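PDB 3ZID: Tubulin/ftsz, gtpase from Methanosaeta thermophila, which binds GTP and has GTPase activity, and as a tubulin-like cytoskeletal protein is probably involved in controlling cell shape. Local coordinates for residues T136-A141 / G219-V224; E162-E165 / G170-L173; E294-T297 / H302-K305. All blocks are in the same frame, centred on the assembly; numbering follows the deposited sequence.

Interaction 1. Residues T136-A141 / G219-V224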
ATOM      1  N   THR A 136      11.941   8.310   7.999  1.00 25.83           N
ATOM      2  CA  THR A 136      11.645   7.600   6.775  1.00 24.67           C
ATOM      3  C   THR A 136      10.140   7.367   6.789  1.00 24.76           C
ATOM      4  O   THR A 136       9.611   6.726   7.707  1.00 23.68           O
ATOM      5  CB  THR A 136      12.367   6.275   6.736  1.00 31.69           C
ATOM      6  OG1 THR A 136      13.775   6.512   6.729  1.00 42.51           O
ATOM      7  CG2 THR A 136      11.954   5.465   5.496  1.00 28.79           C
ATOM      8  N   ILE A 137       9.442   7.932   5.809  1.00 26.95           N
ATOM      9  CA  ILE A 137       7.978   7.874   5.771  1.00 22.70           C
ATOM     10  C   ILE A 137       7.540   7.105   4.541  1.00 25.65           C
ATOM     11  O   ILE A 137       7.824   7.515   3.421  1.00 26.01           O
ATOM     12  CB  ILE A 137       7.359   9.268   5.764  1.00 24.05           C
ATOM     13  CG1 ILE A 137       7.891  10.080   6.950  1.00 25.39           C
ATOM     14  CG2 ILE A 137       5.837   9.174   5.804  1.00 26.28           C
ATOM     15  CD1 ILE A 137       7.279  11.457   7.125  1.00 27.46           C
ATOM     16  N   VAL A 138       6.860   5.984   4.757  1.00 20.73           N
ATOM     17  CA  VAL A 138       6.553   5.060   3.674  1.00 22.98           C
ATOM     18  C   VAL A 138       5.059   4.799   3.550  1.00 22.53           C
ATOM     19  O   VAL A 138       4.444   4.170   4.419  1.00 20.36           O
ATOM     20  CB  VAL A 138       7.254   3.716   3.908  1.00 27.27           C
ATOM     21  CG1 VAL A 138       6.853   2.704   2.839  1.00 29.74           C
ATOM     22  CG2 VAL A 138       8.774   3.910   3.955  1.00 26.45           C
ATOM     23  N   PRO A 139       4.451   5.300   2.469  1.00 19.71           N
ATOM     24  CA  PRO A 139       3.062   4.892   2.276  1.00 22.96           C
ATOM     25  C   PRO A 139       2.934   3.448   1.776  1.00 16.35           C
ATOM     26  O   PRO A 139       3.739   2.944   0.976  1.00 19.66           O
ATOM     27  CB  PRO A 139       2.538   5.895   1.228  1.00 24.87           C
ATOM     28  CG  PRO A 139       3.728   6.415   0.556  1.00 24.00           C
ATOM     29  CD  PRO A 139       4.831   6.415   1.586  1.00 24.43           C
ATOM     30  N   ILE A 140       1.911   2.782   2.299  1.00 16.95           N
ATOM     31  CA  ILE A 140       1.477   1.483   1.819  1.00 16.23           C
ATOM     32  C   ILE A 140       0.165   1.740   1.093  1.00 22.13           C
ATOM     33  O   ILE A 140      -0.861   2.002   1.731  1.00 19.73           O
ATOM     34  CB  ILE A 140       1.209   0.525   2.982  1.00 16.09           C
ATOM     35  CG1 ILE A 140       2.375   0.563   3.975  1.00 18.08           C
ATOM     36  CG2 ILE A 140       0.960  -0.884   2.476  1.00 19.87           C
ATOM     37  CD1 ILE A 140       3.684   0.147   3.372  1.00 23.19           C
ATOM     38  N   ALA A 141       0.208   1.692  -0.239  1.00 20.63           N
ATOM     39  CA  ALA A 141      -0.939   2.092  -1.068  1.00 22.00           C
ATOM     40  C   ALA A 141      -1.684   0.897  -1.670  1.00 16.38           C
ATOM     41  O   ALA A 141      -1.139   0.191  -2.529  1.00 14.90           O
ATOM     42  CB  ALA A 141      -0.474   3.003  -2.161  1.00 18.10           C
ATOM     43  N   GLY A 219      19.296   3.550   5.941  1.00 35.11           N
ATOM     44  CA  GLY A 219      19.869   4.126   4.736  1.00 35.45           C
ATOM     45  C   GLY A 219      19.684   3.301   3.486  1.00 36.52           C
ATOM     46  O   GLY A 219      19.264   3.820   2.444  1.00 38.36           O
ATOM     47  N   ASP A 220      20.015   2.015   3.590  1.00 31.13           N
ATOM     48  CA  ASP A 220      19.893   1.094   2.463  1.00 37.37           C
ATOM     49  C   ASP A 220      18.435   0.929   2.033  1.00 31.36           C
ATOM     50  O   ASP A 220      18.105   0.973   0.844  1.00 25.79           O
ATOM     51  CB  ASP A 220      20.520  -0.259   2.796  1.00 43.42           C
ATOM     52  CG  ASP A 220      22.034  -0.178   2.965  1.00 54.85           C
ATOM     53  OD1 ASP A 220      22.585   0.946   2.963  1.00 55.97           O
ATOM     54  OD2 ASP A 220      22.672  -1.242   3.099  1.00 60.25           O
ATOM     55  N   PHE A 221      17.562   0.788   3.012  1.00 27.39           N
ATOM     56  CA  PHE A 221      16.135   0.712   2.748  1.00 25.82           C
ATOM     57  C   PHE A 221      15.657   1.979   2.021  1.00 24.68           C
ATOM     58  O   PHE A 221      14.975   1.903   0.992  1.00 23.33           O
ATOM     59  CB  PHE A 221      15.383   0.484   4.058  1.00 18.29           C
ATOM     60  CG  PHE A 221      13.896   0.456   3.904  1.00 21.22           C
ATOM     61  CD1 PHE A 221      13.281  -0.535   3.154  1.00 22.37           C
ATOM     62  CD2 PHE A 221      13.108   1.394   4.547  1.00 23.40           C
ATOM     63  CE1 PHE A 221      11.897  -0.562   3.012  1.00 25.81           C
ATOM     64  CE2 PHE A 221      11.726   1.369   4.419  1.00 29.01           C
ATOM     65  CZ  PHE A 221      11.119   0.395   3.646  1.00 25.93           C
ATOM     66  N   LYS A 222      16.039   3.144   2.530  1.00 27.69           N
ATOM     67  CA  LYS A 222      15.651   4.386   1.871  1.00 30.93           C
ATOM     68  C   LYS A 222      16.180   4.437   0.451  1.00 29.94           C
ATOM     69  O   LYS A 222      15.477   4.877  -0.455  1.00 35.27           O
ATOM     70  CB  LYS A 222      16.150   5.609   2.641  1.00 39.89           C
ATOM     71  CG  LYS A 222      15.536   5.798   4.005  1.00 43.47           C
ATOM     72  CD  LYS A 222      16.255   6.902   4.757  1.00 42.31           C
ATOM     73  CE  LYS A 222      15.857   8.272   4.232  1.00 44.29           C
ATOM     74  NZ  LYS A 222      14.403   8.526   4.400  1.00 33.48           N
ATOM     75  N   THR A 223      17.419   3.995   0.262  1.00 29.57           N
ATOM     76  CA  THR A 223      18.052   3.990  -1.066  1.00 30.39           C
ATOM     77  C   THR A 223      17.236   3.193  -2.090  1.00 28.97           C
ATOM     78  O   THR A 223      17.063   3.624  -3.232  1.00 39.41           O
ATOM     79  CB  THR A 223      19.491   3.411  -0.996  1.00 37.12           C
ATOM     80  OG1 THR A 223      20.344   4.309  -0.271  1.00 42.71           O
ATOM     81  CG2 THR A 223      20.059   3.183  -2.388  1.00 22.67           C
ATOM     82  N   VAL A 224      16.768   2.018  -1.688  1.00 24.61           N
ATOM     83  CA  VAL A 224      15.879   1.214  -2.519  1.00 24.09           C
ATOM     84  C   VAL A 224      14.555   1.950  -2.775  1.00 21.82           C
ATOM     85  O   VAL A 224      14.167   2.139  -3.913  1.00 29.95           O
ATOM     86  CB  VAL A 224      15.614  -0.174  -1.884  1.00 24.13           C
ATOM     87  CG1 VAL A 224      14.541  -0.919  -2.657  1.00 24.46           C
ATOM     88  CG2 VAL A 224      16.905  -0.988  -1.845  1.00 24.27           C
TER
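In the parallel sheet of the GTPase domain, T136 and V138 on strand 136-143 turn their side chains to F221 and K222 of helix 219-225. The short segments run at 44° to each other with axes 10.2 Å apart at closest approach, and together they bury 176 Å². The polar half of the contact is a lysine folded round a threonine hydroxyl. T136 and K222 reach toward each other tip to tip, and K222 NZ donates to T136 OG1 at 3.1 Å. The bends of the lysine chain at chi3 (76°) and chi4 (61°) bring CE and NZ round to T136; K222 CD, placed by the torsions before them, already lies 3.2 Å from T136 OG1. The same ammonium forms a salt bridge with D169 OD1, while D169 OD2 accepts the backbone N-H of I137; one carboxylate thus ties the lysine to the strand, and its charge probably holds the lysine end in place. Helix 219-225 follows the long helix 186-210, consistent with the short helix that comes after the long core helix in tubulin and FtsZ, and here it flanks the start of the fifth strand of the Rossmann-like sheet. The apolar half gathers at one corner of the F221 ring. With its CG anti to the backbone N, F221 extends from the helix toward the strand and presents CE2 to V138 CG2 at 3.9 Å and, more loosely, to T136 CG2 at 4.2 Å; both methyls approach the ring obliquely.

Interaction 2. Residues E162-E165 / G170-L173; sequences EMIE and GMIL
Where M171 meets M163 and I164, no ring or other flat side-chain group takes part, so there are no faces or edges to assign: the contact is made by a thioether and aliphatic carbons. It belongs to the beta-alpha-beta unit of strand 136-143, helix 150-165 and strand 172-175, and lies at the return from the helix to the sheet. The chain of M171 is extended until chi3, which at 41° turns its methyl onto the helix. There CE rests against two consecutive residues of the helix, 3.9 Å from M163 CB and 4.2 Å from I164 CG1. M163 and M171 cross at about a right angle, and the M163 chain, bent at chi2 (-56°), continues toward P139 and helix 117-131. An alanine in place of M171 would lack the thioether, which would probably open a gap beside M163 CB and strip I164 of its apolar partner in segment 170-173. The contact is modest in area, 98 Å² in all, yet M163 and M171 are both buried, and the M163 side chain comes within about 11 Å of the bound GDP. The sulfur also contributes: M171 SD is 4.1 Å from M163 CB.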
ATOM      1  N   GLU A 162      -0.970  12.415  -6.069  1.00 34.77           N
ATOM      2  CA  GLU A 162      -0.628  13.191  -4.879  1.00 39.51           C
ATOM      3  C   GLU A 162       0.458  12.556  -4.016  1.00 36.98           C
ATOM      4  O   GLU A 162       1.275  13.273  -3.438  1.00 37.89           O
ATOM      5  CB  GLU A 162      -1.859  13.461  -4.021  1.00 40.58           C
ATOM      6  CG  GLU A 162      -2.830  14.440  -4.627  1.00 49.81           C
ATOM      7  CD  GLU A 162      -4.125  14.512  -3.853  1.00 54.21           C
ATOM      8  OE1 GLU A 162      -4.187  13.951  -2.737  1.00 52.21           O
ATOM      9  OE2 GLU A 162      -5.070  15.152  -4.350  1.00 62.01           O
ATOM     10  N   MET A 163       0.461  11.223  -3.937  1.00 34.37           N
ATOM     11  CA  MET A 163       1.458  10.476  -3.162  1.00 36.33           C
ATOM     12  C   MET A 163       2.866  10.745  -3.676  1.00 37.50           C
ATOM     13  O   MET A 163       3.777  11.029  -2.908  1.00 40.25           O
ATOM     14  CB  MET A 163       1.189   8.965  -3.244  1.00 36.01           C
ATOM     15  CG  MET A 163       0.134   8.412  -2.288  1.00 37.45           C
ATOM     16  SD  MET A 163       0.452   8.768  -0.547  1.00 40.84           S
ATOM     17  CE  MET A 163      -0.745   7.673   0.174  1.00 34.43           C
ATOM     18  N   ILE A 164       3.029  10.652  -4.986  1.00 37.92           N
ATOM     19  CA  ILE A 164       4.291  10.954  -5.632  1.00 37.48           C
ATOM     20  C   ILE A 164       4.675  12.408  -5.392  1.00 37.40           C
ATOM     21  O   ILE A 164       5.819  12.717  -5.039  1.00 37.77           O
ATOM     22  CB  ILE A 164       4.189  10.701  -7.140  1.00 46.60           C
ATOM     23  CG1 ILE A 164       3.975   9.215  -7.415  1.00 47.87           C
ATOM     24  CG2 ILE A 164       5.424  11.202  -7.869  1.00 50.40           C
ATOM     25  CD1 ILE A 164       3.619   8.960  -8.848  1.00 55.72           C
ATOM     26  N   GLU A 165       3.696  13.288  -5.566  1.00 37.55           N
ATOM     27  CA  GLU A 165       3.882  14.724  -5.392  1.00 42.66           C
ATOM     28  C   GLU A 165       4.369  15.103  -3.993  1.00 38.09           C
ATOM     29  O   GLU A 165       5.146  16.029  -3.822  1.00 35.85           O
ATOM     30  CB  GLU A 165       2.578  15.451  -5.729  1.00 50.85           C
ATOM     31  CG  GLU A 165       2.294  15.473  -7.228  1.00 62.83           C
ATOM     32  CD  GLU A 165       1.075  16.301  -7.610  1.00 70.69           C
ATOM     33  OE1 GLU A 165       0.183  16.497  -6.753  1.00 71.10           O
ATOM     34  OE2 GLU A 165       1.008  16.740  -8.782  1.00 73.68           O
ATOM     35  N   GLY A 170       9.329   6.650  -1.158  1.00 27.92           N
ATOM     36  CA  GLY A 170       8.903   5.480  -1.889  1.00 26.87           C
ATOM     37  C   GLY A 170       7.469   5.184  -1.538  1.00 29.74           C
ATOM     38  O   GLY A 170       6.803   5.946  -0.840  1.00 41.37           O
ATOM     39  N   MET A 171       6.986   4.071  -2.041  1.00 24.93           N
ATOM     40  CA  MET A 171       5.621   3.697  -1.808  1.00 25.99           C
ATOM     41  C   MET A 171       5.529   2.208  -2.020  1.00 25.45           C
ATOM     42  O   MET A 171       6.069   1.677  -2.996  1.00 27.35           O
ATOM     43  CB  MET A 171       4.719   4.476  -2.771  1.00 27.29           C
ATOM     44  CG  MET A 171       3.406   3.849  -3.084  1.00 38.29           C
ATOM     45  SD  MET A 171       2.237   5.068  -3.714  1.00 42.06           S
ATOM     46  CE  MET A 171       3.256   6.044  -4.798  1.00 26.43           C
ATOM     47  N   ILE A 172       4.910   1.511  -1.079  1.00 17.97           N
ATOM     48  CA  ILE A 172       4.691   0.091  -1.317  1.00 17.99           C
ATOM     49  C   ILE A 172       3.320  -0.172  -1.917  1.00 19.10           C
ATOM     50  O   ILE A 172       2.296   0.094  -1.297  1.00 19.68           O
ATOM     51  CB  ILE A 172       4.844  -0.723  -0.062  1.00 13.91           C
ATOM     52  CG1 ILE A 172       6.342  -0.826   0.272  1.00 24.48           C
ATOM     53  CG2 ILE A 172       4.294  -2.134  -0.285  1.00 13.63           C
ATOM     54  CD1 ILE A 172       6.646  -0.909   1.739  1.00 33.64           C
ATOM     55  N   LEU A 173       3.315  -0.733  -3.115  1.00 19.80           N
ATOM     56  CA  LEU A 173       2.072  -0.989  -3.833  1.00 19.73           C
ATOM     57  C   LEU A 173       1.476  -2.330  -3.443  1.00 18.54           C
ATOM     58  O   LEU A 173       2.154  -3.332  -3.460  1.00 16.37           O
ATOM     59  CB  LEU A 173       2.328  -0.969  -5.342  1.00 20.10           C
ATOM     60  CG  LEU A 173       2.851   0.340  -5.939  1.00 24.00           C
ATOM     61  CD1 LEU A 173       3.153   0.144  -7.421  1.00 22.16           C
ATOM     62  CD2 LEU A 173       1.838   1.480  -5.726  1.00 20.89           C
TER

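Interaction 3. Residues E294-T297 / H302-K305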
ATOM      1  N   GLU A 294      24.398 -12.085  -6.350  1.00 42.31           N
ATOM      2  CA  GLU A 294      25.154 -11.698  -7.540  1.00 44.92           C
ATOM      3  C   GLU A 294      24.381 -11.982  -8.831  1.00 45.91           C
ATOM      4  O   GLU A 294      24.422 -11.186  -9.770  1.00 51.65           O
ATOM      5  CB  GLU A 294      26.516 -12.400  -7.574  1.00 50.38           C
ATOM      6  CG  GLU A 294      27.484 -11.948  -6.485  1.00 56.17           C
ATOM      7  CD  GLU A 294      28.856 -12.603  -6.600  1.00 62.96           C
ATOM      8  OE1 GLU A 294      28.986 -13.602  -7.342  1.00 67.12           O
ATOM      9  OE2 GLU A 294      29.804 -12.116  -5.944  1.00 63.39           O
ATOM     10  N   SER A 295      23.659 -13.102  -8.864  1.00 45.59           N
ATOM     11  CA  SER A 295      22.828 -13.454 -10.016  1.00 45.74           C
ATOM     12  C   SER A 295      21.793 -12.391 -10.326  1.00 37.94           C
ATOM     13  O   SER A 295      21.580 -12.061 -11.483  1.00 43.13           O
ATOM     14  CB  SER A 295      22.106 -14.781  -9.786  1.00 47.50           C
ATOM     15  OG  SER A 295      23.009 -15.775  -9.361  1.00 59.73           O
ATOM     16  N   LEU A 296      21.171 -11.846  -9.286  1.00 43.80           N
ATOM     17  CA  LEU A 296      20.098 -10.858  -9.426  1.00 39.08           C
ATOM     18  C   LEU A 296      20.511  -9.569 -10.106  1.00 47.16           C
ATOM     19  O   LEU A 296      19.671  -8.860 -10.668  1.00 43.24           O
ATOM     20  CB  LEU A 296      19.498 -10.504  -8.070  1.00 41.41           C
ATOM     21  CG  LEU A 296      18.815 -11.631  -7.317  1.00 46.65           C
ATOM     22  CD1 LEU A 296      18.092 -11.067  -6.085  1.00 43.58           C
ATOM     23  CD2 LEU A 296      17.849 -12.313  -8.270  1.00 44.01           C
ATOM     24  N   THR A 297      21.795  -9.241 -10.017  1.00 54.73           N
ATOM     25  CA  THR A 297      22.300  -8.009 -10.608  1.00 57.17           C
ATOM     26  C   THR A 297      22.210  -8.068 -12.133  1.00 56.14           C
ATOM     27  O   THR A 297      22.431  -7.069 -12.819  1.00 54.61           O
ATOM     28  CB  THR A 297      23.733  -7.703 -10.147  1.00 58.40           C
ATOM     29  OG1 THR A 297      24.576  -8.828 -10.417  1.00 59.12           O
ATOM     30  CG2 THR A 297      23.748  -7.407  -8.646  1.00 61.68           C
ATOM     31  N   HIS A 302      20.792  -2.671  -8.501  1.00 41.07           N
ATOM     32  CA  HIS A 302      21.453  -2.619  -7.202  1.00 38.04           C
ATOM     33  C   HIS A 302      20.721  -3.493  -6.193  1.00 31.11           C
ATOM     34  O   HIS A 302      19.538  -3.292  -5.944  1.00 28.51           O
ATOM     35  CB  HIS A 302      21.473  -1.179  -6.687  1.00 51.80           C
ATOM     36  CG  HIS A 302      22.082  -0.199  -7.644  1.00 67.55           C
ATOM     37  ND1 HIS A 302      23.421  -0.205  -7.974  1.00 74.08           N
ATOM     38  CD2 HIS A 302      21.526   0.817  -8.349  1.00 71.24           C
ATOM     39  CE1 HIS A 302      23.664   0.767  -8.835  1.00 74.36           C
ATOM     40  NE2 HIS A 302      22.530   1.401  -9.081  1.00 72.77           N
ATOM     41  N   VAL A 303      21.401  -4.480  -5.627  1.00 32.18           N
ATOM     42  CA  VAL A 303      20.768  -5.346  -4.641  1.00 33.10           C
ATOM     43  C   VAL A 303      21.509  -5.303  -3.318  1.00 30.31           C
ATOM     44  O   VAL A 303      22.710  -5.514  -3.274  1.00 30.05           O
ATOM     45  CB  VAL A 303      20.732  -6.803  -5.122  1.00 35.47           C
ATOM     46  CG1 VAL A 303      20.016  -7.678  -4.092  1.00 28.25           C
ATOM     47  CG2 VAL A 303      20.065  -6.891  -6.495  1.00 31.64           C
ATOM     48  N   PHE A 304      20.790  -5.003  -2.248  1.00 28.77           N
ATOM     49  CA  PHE A 304      21.347  -5.062  -0.894  1.00 26.17           C
ATOM     50  C   PHE A 304      20.817  -6.314  -0.239  1.00 23.60           C
ATOM     51  O   PHE A 304      19.724  -6.781  -0.559  1.00 25.84           O
ATOM     52  CB  PHE A 304      20.889  -3.871  -0.055  1.00 21.81           C
ATOM     53  CG  PHE A 304      21.287  -2.558  -0.607  1.00 33.22           C
ATOM     54  CD1 PHE A 304      22.553  -2.054  -0.379  1.00 31.08           C
ATOM     55  CD2 PHE A 304      20.401  -1.826  -1.376  1.00 31.25           C
ATOM     56  CE1 PHE A 304      22.920  -0.837  -0.887  1.00 34.21           C
ATOM     57  CE2 PHE A 304      20.767  -0.609  -1.897  1.00 36.28           C
ATOM     58  CZ  PHE A 304      22.026  -0.116  -1.655  1.00 35.91           C
ATOM     59  N   LYS A 305      21.596  -6.882   0.666  1.00 22.96           N
ATOM     60  CA  LYS A 305      21.178  -8.104   1.309  1.00 25.14           C
ATOM     61  C   LYS A 305      21.375  -8.020   2.788  1.00 23.41           C
ATOM     62  O   LYS A 305      22.243  -7.289   3.268  1.00 29.81           O
ATOM     63  CB  LYS A 305      21.923  -9.305   0.734  1.00 32.66           C
ATOM     64  CG  LYS A 305      23.339  -9.443   1.238  1.00 35.47           C
ATOM     65  CD  LYS A 305      24.024 -10.574   0.502  1.00 46.47           C
ATOM     66  CE  LYS A 305      25.313 -10.974   1.193  1.00 46.64           C
ATOM     67  NZ  LYS A 305      25.006 -11.484   2.547  1.00 52.67           N
TER
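V303, L296 and T297 account for nearly all of the 131 Å² buried here, with V303 giving about half of it. The closest contacts use one branch of V303, CG2. With CG1 anti to the backbone N (chi1 -178°), this other methyl faces the end of the helix, where it meets L296 CB at 4.0 Å. The leucine is met most closely at CB, with its branched end farther from CG2. T297 adds a looser methyl contact, its CG2 lying 4.3 Å from V303 CG2, so both partners converge on the same carbon. All three contacting groups are apolar, and the spacings are those of ordinary van der Waals contact. The turn that separates the segments is short, and T297 and H302 come within 6.4 Å of each other at their CA atoms. This is the helix-to-strand half of the beta-alpha-beta crossover formed by strand 270-279, helix 286-296 and strand 302-309, in the mixed sheet. V303 also rests on I293 of the helix and I275 of the neighbouring parallel strand, L296 likewise packs on I275, and F304 packs on helix 219-225.

Overall arrangement
Interaction 2 falls within the chain span of interaction 1, and interaction 3 comes after both. Interactions 1 and 2 have centres 10 Å apart and share the parallel GTPase sheet: strands 136-143 and 172-175 are neighbours, probably hydrogen-bonded from P139 O to I172 N at 2.8 Å. Interaction 3 belongs to the separate mixed sheet, its centre 18 Å from that of interaction 1 and 24 Å from that of interaction 2. Helix 219-225 bridges the two sheets: its residues face strand 136-143 in interaction 1, while V224 CG2 lies 3.6 Å from F304 CD2 of segment 302-305. This helix is one of the places where the nucleotide-binding domain and the second sheet meet.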